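Local atomic coordinates of SusD family protein (Bacteroides uniformis, PDB entry 7KV1), a protein that probably binds beta-glucan at the bacterial cell surface, as a SusD-like surface glycan-binding protein of a human gut bacterium. Residues A[47-51]-A[126-130]; A[192-197]-A[236-241]. One frame throughout, in Å; residues are numbered along the deposited sequence.

Contact 1: residues A[47-51]-A[126-130]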
ATOM      1  N   ILE A  47      10.088  25.375 -11.018  1.00 44.58           N
ATOM      2  CA  ILE A  47       9.386  24.902  -9.787  1.00 47.29           C
ATOM      3  C   ILE A  47       8.548  23.652 -10.126  1.00 46.87           C
ATOM      4  O   ILE A  47       8.634  22.648  -9.372  1.00 42.23           O
ATOM      5  CB  ILE A  47       8.549  26.037  -9.165  1.00 48.94           C
ATOM      6  CG1 ILE A  47       9.451  27.093  -8.518  1.00 51.51           C
ATOM      7  CG2 ILE A  47       7.520  25.497  -8.182  1.00 47.22           C
ATOM      8  CD1 ILE A  47       9.952  26.714  -7.152  1.00 54.95           C
ATOM      9  N   GLN A  48       7.801  23.671 -11.230  1.00 42.75           N
ATOM     10  CA  GLN A  48       6.985  22.504 -11.668  1.00 43.52           C
ATOM     11  C   GLN A  48       7.912  21.312 -11.940  1.00 43.21           C
ATOM     12  O   GLN A  48       7.507  20.186 -11.631  1.00 40.72           O
ATOM     13  CB  GLN A  48       6.126  22.825 -12.897  1.00 44.24           C
ATOM     14  CG  GLN A  48       4.845  23.596 -12.596  1.00 44.21           C
ATOM     15  CD  GLN A  48       3.725  23.168 -13.522  1.00 51.84           C
ATOM     16  OE1 GLN A  48       2.674  22.690 -13.091  1.00 57.59           O
ATOM     17  NE2 GLN A  48       3.960  23.291 -14.820  1.00 59.18           N
ATOM     18  N   GLU A  49       9.113  21.537 -12.484  1.00 41.91           N
ATOM     19  CA  GLU A  49      10.067  20.434 -12.767  1.00 45.34           C
ATOM     20  C   GLU A  49      10.470  19.803 -11.434  1.00 40.06           C
ATOM     21  O   GLU A  49      10.400  18.590 -11.334  1.00 37.26           O
ATOM     22  CB  GLU A  49      11.291  20.906 -13.553  1.00 48.40           C
ATOM     23  CG  GLU A  49      11.052  20.997 -15.055  1.00 53.72           C
ATOM     24  CD  GLU A  49      11.986  21.957 -15.791  1.00 61.96           C
ATOM     25  OE1 GLU A  49      13.074  22.274 -15.242  1.00 53.99           O
ATOM     26  OE2 GLU A  49      11.614  22.412 -16.903  1.00 66.64           O
ATOM     27  N   ALA A  50      10.855  20.620 -10.453  1.00 35.60           N
ATOM     28  CA  ALA A  50      11.210  20.168  -9.093  1.00 35.38           C
ATOM     29  C   ALA A  50      10.023  19.415  -8.443  1.00 34.24           C
ATOM     30  O   ALA A  50      10.280  18.422  -7.740  1.00 31.53           O
ATOM     31  CB  ALA A  50      11.648  21.347  -8.268  1.00 33.17           C
ATOM     32  N   LEU A  51       8.775  19.851  -8.672  1.00 29.17           N
ATOM     33  CA  LEU A  51       7.587  19.150  -8.130  1.00 31.21           C
ATOM     34  C   LEU A  51       7.469  17.769  -8.783  1.00 30.56           C
ATOM     35  O   LEU A  51       7.346  16.761  -8.026  1.00 31.91           O
ATOM     36  CB  LEU A  51       6.329  19.988  -8.310  1.00 32.68           C
ATOM     37  CG  LEU A  51       5.047  19.377  -7.739  1.00 31.15           C
ATOM     38  CD1 LEU A  51       5.165  19.077  -6.247  1.00 31.57           C
ATOM     39  CD2 LEU A  51       3.877  20.307  -7.985  1.00 33.55           C
ATOM     40  N   LEU A 126      12.014  21.374  -3.069  1.00 34.37           N
ATOM     41  CA  LEU A 126      10.858  22.091  -3.673  1.00 33.60           C
ATOM     42  C   LEU A 126      10.386  23.147  -2.673  1.00 32.44           C
ATOM     43  O   LEU A 126      10.211  24.303  -3.092  1.00 31.14           O
ATOM     44  CB  LEU A 126       9.758  21.094  -4.059  1.00 33.78           C
ATOM     45  CG  LEU A 126       8.448  21.645  -4.649  1.00 35.26           C
ATOM     46  CD1 LEU A 126       7.642  22.438  -3.636  1.00 37.96           C
ATOM     47  CD2 LEU A 126       8.681  22.478  -5.888  1.00 41.11           C
ATOM     48  N   LEU A 127      10.237  22.802  -1.389  1.00 27.84           N
ATOM     49  CA  LEU A 127       9.729  23.758  -0.382  1.00 31.61           C
ATOM     50  C   LEU A 127      10.741  24.895  -0.158  1.00 35.54           C
ATOM     51  O   LEU A 127      10.289  26.016   0.035  1.00 35.85           O
ATOM     52  CB  LEU A 127       9.372  23.016   0.911  1.00 30.83           C
ATOM     53  CG  LEU A 127       8.171  22.086   0.746  1.00 31.68           C
ATOM     54  CD1 LEU A 127       8.152  20.981   1.790  1.00 29.38           C
ATOM     55  CD2 LEU A 127       6.868  22.873   0.766  1.00 34.00           C
ATOM     56  N   LYS A 128      12.052  24.640  -0.218  1.00 42.02           N
ATOM     57  CA  LYS A 128      13.089  25.712  -0.146  1.00 43.20           C
ATOM     58  C   LYS A 128      12.901  26.674  -1.330  1.00 41.69           C
ATOM     59  O   LYS A 128      12.763  27.876  -1.081  1.00 47.43           O
ATOM     60  CB  LYS A 128      14.499  25.110  -0.134  1.00 47.84           C
ATOM     61  CG  LYS A 128      15.629  26.117   0.052  1.00 51.97           C
ATOM     62  CD  LYS A 128      17.010  25.485   0.182  1.00 59.50           C
ATOM     63  CE  LYS A 128      17.574  25.015  -1.144  1.00 63.79           C
ATOM     64  NZ  LYS A 128      18.955  24.498  -0.996  1.00 65.14           N
ATOM     65  N   TYR A 129      12.846  26.144  -2.560  1.00 41.75           N
ATOM     66  CA  TYR A 129      12.740  26.895  -3.838  1.00 43.44           C
ATOM     67  C   TYR A 129      11.484  27.778  -3.879  1.00 47.32           C
ATOM     68  O   TYR A 129      11.536  28.785  -4.623  1.00 49.07           O
ATOM     69  CB  TYR A 129      12.701  25.993  -5.079  1.00 42.23           C
ATOM     70  CG  TYR A 129      13.835  25.007  -5.244  1.00 46.61           C
ATOM     71  CD1 TYR A 129      15.045  25.164  -4.581  1.00 49.26           C
ATOM     72  CD2 TYR A 129      13.701  23.906  -6.081  1.00 45.03           C
ATOM     73  CE1 TYR A 129      16.072  24.243  -4.714  1.00 49.33           C
ATOM     74  CE2 TYR A 129      14.721  22.978  -6.230  1.00 49.55           C
ATOM     75  CZ  TYR A 129      15.918  23.151  -5.550  1.00 51.64           C
ATOM     76  OH  TYR A 129      16.936  22.248  -5.671  1.00 48.63           O
ATOM     77  N   LEU A 130      10.403  27.443  -3.160  1.00 44.72           N
ATOM     78  CA  LEU A 130       9.100  28.145  -3.328  1.00 48.74           C
ATOM     79  C   LEU A 130       9.179  29.614  -2.887  1.00 54.25           C
ATOM     80  O   LEU A 130       8.427  30.410  -3.463  1.00 58.61           O
ATOM     81  CB  LEU A 130       7.979  27.411  -2.587  1.00 47.59           C
ATOM     82  CG  LEU A 130       7.341  26.257  -3.363  1.00 48.16           C
ATOM     83  CD1 LEU A 130       6.276  25.572  -2.524  1.00 51.36           C
ATOM     84  CD2 LEU A 130       6.736  26.724  -4.680  1.00 48.10           C
TER
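I47, A50 and L51 of helix 44-55 meet L126, Y129 and L130 of 126-130, late in helix 110-129, in a purely apolar packing contact far from the centre of the chain. No hydrogen bond crosses it. L126 lies at the centre of the packing: with CG anti to the backbone N (chi1 177°), the side chain is directed at the other helix. Its methyl CD2 settles on one turn of that helix, 4.0 Å from A50 CB and close to L51 CB as well. That same CD2 rests 3.5 Å from I47 O, whose acceptor role is already taken up by the helical bond from L51 N, at 2.9 Å from I47 O. The methyl therefore covers a backbone carbonyl without costing it a partner. Both helices belong to the alpha-helical, TPR-related scaffold of SusD-like proteins, and helix 138-162 closes over the pair, Y144 touching I47 and A148 touching L126. I47 itself splits its two branches between neighbours. Its CD1 reaches Y129 CB, 3.5 Å away, the two side chains sliding past each other in opposite directions, while its CG2 comes within 3.8 Å of L130 CD2, these two side chains crossing at about a right angle. With an alanine here, both branches vanish, which would probably open a gap beside Y129 CB and leave L130 CD2 without its neighbour from 47-51. Y129 marks the solvent side. A50 CB approaches the edge of its ring, in the ring plane, 3.9 Å from Y129 CD2, and L126 N lies above one face, displaced toward the rim. L130 is buried, by contrast, and L51 is buried too, its side chain touching R227.

Contact 2: residues A[192-197]-A[236-241]. With EDO (1,2-ethanediol), chain D.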
ATOM      1  N   LEU A 192       4.147  13.505  12.061  1.00 22.79           N
ATOM      2  CA  LEU A 192       3.548  13.277  10.729  1.00 25.87           C
ATOM      3  C   LEU A 192       2.078  13.692  10.732  1.00 22.65           C
ATOM      4  O   LEU A 192       1.656  14.331   9.758  1.00 21.60           O
ATOM      5  CB  LEU A 192       3.632  11.803  10.349  1.00 27.96           C
ATOM      6  CG  LEU A 192       4.891  11.361   9.637  1.00 32.05           C
ATOM      7  CD1 LEU A 192       4.633  10.018   8.969  1.00 29.18           C
ATOM      8  CD2 LEU A 192       5.336  12.417   8.624  1.00 35.23           C
ATOM      9  N   ILE A 193       1.351  13.301  11.771  1.00 19.68           N
ATOM     10  CA  ILE A 193      -0.126  13.508  11.832  1.00 20.79           C
ATOM     11  C   ILE A 193      -0.395  15.003  12.052  1.00 20.62           C
ATOM     12  O   ILE A 193      -1.353  15.523  11.418  1.00 20.73           O
ATOM     13  CB  ILE A 193      -0.793  12.578  12.870  1.00 19.62           C
ATOM     14  CG1 ILE A 193      -2.271  12.383  12.556  1.00 21.79           C
ATOM     15  CG2 ILE A 193      -0.582  13.091  14.300  1.00 18.27           C
ATOM     16  CD1 ILE A 193      -2.529  11.608  11.248  1.00 21.90           C
ATOM     17  N   ALA A 194       0.472  15.714  12.779  1.00 21.45           N
ATOM     18  CA  ALA A 194       0.423  17.196  12.920  1.00 21.79           C
ATOM     19  C   ALA A 194       0.656  17.843  11.560  1.00 21.68           C
ATOM     20  O   ALA A 194      -0.126  18.720  11.191  1.00 23.26           O
ATOM     21  CB  ALA A 194       1.415  17.730  13.947  1.00 23.68           C
ATOM     22  N   GLU A 195       1.659  17.390  10.823  1.00 23.16           N
ATOM     23  CA  GLU A 195       2.008  17.932   9.494  1.00 23.74           C
ATOM     24  C   GLU A 195       0.811  17.701   8.558  1.00 22.97           C
ATOM     25  O   GLU A 195       0.374  18.672   7.853  1.00 21.27           O
ATOM     26  CB  GLU A 195       3.366  17.362   9.052  1.00 22.99           C
ATOM     27  CG  GLU A 195       3.793  17.680   7.625  1.00 25.36           C
ATOM     28  CD  GLU A 195       4.077  19.147   7.278  1.00 27.75           C
ATOM     29  OE1 GLU A 195       3.909  20.003   8.149  1.00 24.84           O
ATOM     30  OE2 GLU A 195       4.413  19.434   6.113  1.00 26.43           O
ATOM     31  N   LEU A 196       0.210  16.513   8.591  1.00 22.73           N
ATOM     32  CA  LEU A 196      -0.905  16.171   7.673  1.00 20.31           C
ATOM     33  C   LEU A 196      -2.133  17.019   8.037  1.00 19.29           C
ATOM     34  O   LEU A 196      -2.807  17.504   7.139  1.00 19.89           O
ATOM     35  CB  LEU A 196      -1.188  14.673   7.769  1.00 20.52           C
ATOM     36  CG  LEU A 196      -2.250  14.149   6.811  1.00 19.86           C
ATOM     37  CD1 LEU A 196      -1.996  14.609   5.393  1.00 20.42           C
ATOM     38  CD2 LEU A 196      -2.329  12.623   6.911  1.00 20.77           C
ATOM     39  N   GLU A 197      -2.403  17.201   9.319  1.00 21.11           N
ATOM     40  CA  GLU A 197      -3.489  18.092   9.791  1.00 20.82           C
ATOM     41  C   GLU A 197      -3.291  19.514   9.238  1.00 21.64           C
ATOM     42  O   GLU A 197      -4.254  20.072   8.703  1.00 19.69           O
ATOM     43  CB  GLU A 197      -3.567  18.004  11.302  1.00 21.77           C
ATOM     44  CG  GLU A 197      -4.270  16.725  11.735  1.00 21.90           C
ATOM     45  CD  GLU A 197      -4.407  16.541  13.221  1.00 22.53           C
ATOM     46  OE1 GLU A 197      -3.619  17.175  13.939  1.00 23.61           O
ATOM     47  OE2 GLU A 197      -5.273  15.737  13.663  1.00 22.83           O
ATOM     48  N   VAL A 236      -4.808   8.890   3.715  1.00 18.82           N
ATOM     49  CA  VAL A 236      -3.532   8.766   4.481  1.00 18.05           C
ATOM     50  C   VAL A 236      -3.845   9.029   5.958  1.00 17.72           C
ATOM     51  O   VAL A 236      -3.361   8.287   6.855  1.00 17.82           O
ATOM     52  CB  VAL A 236      -2.450   9.720   3.949  1.00 18.29           C
ATOM     53  CG1 VAL A 236      -1.224   9.660   4.853  1.00 18.46           C
ATOM     54  CG2 VAL A 236      -2.065   9.391   2.514  1.00 17.86           C
ATOM     55  N   TYR A 237      -4.660  10.051   6.214  1.00 17.68           N
ATOM     56  CA  TYR A 237      -5.019  10.461   7.594  1.00 18.32           C
ATOM     57  C   TYR A 237      -5.655   9.249   8.293  1.00 18.12           C
ATOM     58  O   TYR A 237      -5.202   8.888   9.369  1.00 16.84           O
ATOM     59  CB  TYR A 237      -5.926  11.692   7.591  1.00 17.87           C
ATOM     60  CG  TYR A 237      -6.228  12.231   8.963  1.00 17.73           C
ATOM     61  CD1 TYR A 237      -5.356  13.118   9.568  1.00 19.29           C
ATOM     62  CD2 TYR A 237      -7.337  11.830   9.680  1.00 18.19           C
ATOM     63  CE1 TYR A 237      -5.595  13.632  10.821  1.00 19.36           C
ATOM     64  CE2 TYR A 237      -7.595  12.335  10.934  1.00 19.03           C
ATOM     65  CZ  TYR A 237      -6.748  13.276  11.488  1.00 20.12           C
ATOM     66  OH  TYR A 237      -6.974  13.780  12.729  1.00 18.08           O
ATOM     67  N   ALA A 238      -6.679   8.653   7.675  1.00 17.60           N
ATOM     68  CA  ALA A 238      -7.414   7.499   8.216  1.00 17.08           C
ATOM     69  C   ALA A 238      -6.420   6.362   8.426  1.00 18.30           C
ATOM     70  O   ALA A 238      -6.419   5.775   9.492  1.00 17.80           O
ATOM     71  CB  ALA A 238      -8.532   7.098   7.296  1.00 18.82           C
ATOM     72  N   GLU A 239      -5.600   6.079   7.424  1.00 19.02           N
ATOM     73  CA  GLU A 239      -4.611   4.987   7.480  1.00 18.34           C
ATOM     74  C   GLU A 239      -3.710   5.170   8.690  1.00 18.50           C
ATOM     75  O   GLU A 239      -3.533   4.202   9.452  1.00 19.47           O
ATOM     76  CB  GLU A 239      -3.769   4.968   6.201  1.00 19.06           C
ATOM     77  CG  GLU A 239      -2.685   3.908   6.259  1.00 20.03           C
ATOM     78  CD  GLU A 239      -1.943   3.787   4.958  1.00 21.05           C
ATOM     79  OE1 GLU A 239      -2.631   3.710   3.897  1.00 20.55           O
ATOM     80  OE2 GLU A 239      -0.703   3.777   5.012  1.00 22.73           O
ATOM     81  N   MET A 240      -3.163   6.370   8.873  1.00 17.02           N
ATOM     82  CA  MET A 240      -2.193   6.592   9.957  1.00 19.43           C
ATOM     83  C   MET A 240      -2.890   6.513  11.312  1.00 18.27           C
ATOM     84  O   MET A 240      -2.332   5.886  12.236  1.00 17.81           O
ATOM     85  CB  MET A 240      -1.522   7.952   9.793  1.00 19.72           C
ATOM     86  CG  MET A 240      -0.588   7.960   8.626  1.00 21.74           C
ATOM     87  SD  MET A 240       0.380   9.488   8.512  1.00 25.14           S
ATOM     88  CE  MET A 240       1.062   9.645  10.164  1.00 28.94           C
ATOM     89  N   VAL A 241      -4.033   7.191  11.455  1.00 17.26           N
ATOM     90  CA  VAL A 241      -4.780   7.177  12.737  1.00 17.16           C
ATOM     91  C   VAL A 241      -5.091   5.702  13.080  1.00 19.29           C
ATOM     92  O   VAL A 241      -4.858   5.251  14.231  1.00 18.04           O
ATOM     93  CB  VAL A 241      -6.042   8.046  12.586  1.00 17.37           C
ATOM     94  CG1 VAL A 241      -7.040   7.769  13.685  1.00 19.13           C
ATOM     95  CG2 VAL A 241      -5.696   9.522  12.560  1.00 16.44           C
TER
HETATM   96  C1  EDO D 602       2.730   2.534   4.069  1.00 27.41           C
HETATM   97  O1  EDO D 602       3.498   3.025   2.982  1.00 27.28           O
HETATM   98  C2  EDO D 602       1.473   1.881   3.636  1.00 28.52           C
HETATM   99  O2  EDO D 602       0.598   2.791   2.970  1.00 27.09           O
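Y237 holds CG anti to the backbone N (chi1 -175°), while E197 has CG anti to the carbonyl carbon (chi1 -78°) and runs extended from there; the two side chains thus meet between helices 185-201 and 230-244. These form an antiparallel helix pair, their N-to-C directions 158° apart and the segment axes 10.7 Å apart at closest approach, in the helical, TPR-related body of the SusD-like fold. The phenol is the donor: Y237 OH lies 2.8 Å from E197 OE2, which accepts through its anti lone pair, and the carboxylate carbon sits at the ring edge in the ring plane. R249 and K252 form salt bridges to the same OE2, so this negative charge has two basic partners besides the phenol. Apolar groups fill the rest. I193 CD1 comes obliquely to the ring, 3.6 Å from Y237 CD1, and V241 CG2 lies over one ring face toward its rim, with Y256 stacked edge-to-face against the ring from outside the pair. L196 CD2 presses on the opposing backbone, 3.5 Å from Y237 CA, and also touches V236 CG1 at 3.8 Å. M240 bends its terminal methyl into L192, where M240 CE and L192 CB are only 3.4 Å apart, a tight fit. E239 takes no part in the pairing: its OE2 receives N157 ND2 and a molecule of 1,2-ethanediol, probably from the crystallisation liquor, whose O2 stands 2.6 Å from E239 OE2.

Both contacts join pairs of helices, and neither shares a helix with the other, yet helix 138-162 touches both: Y144 and A148 back contact 1, while Y156 and N157 lie against contact 2. Their centres are 23 Å apart and their nearest atoms about 6 Å. Contact 1 is the more peripheral, its centre 26 Å from that of the chain against 15 Å for contact 2, and it has an exposed tyrosine at its margin. It relies on apolar packing, with no hydrogen bond across it. Contact 2, with almost all its touching residues buried, adds a tyrosine-glutamate hydrogen bond tied into a charged network, and its tyrosine ring is enclosed rather than marginal.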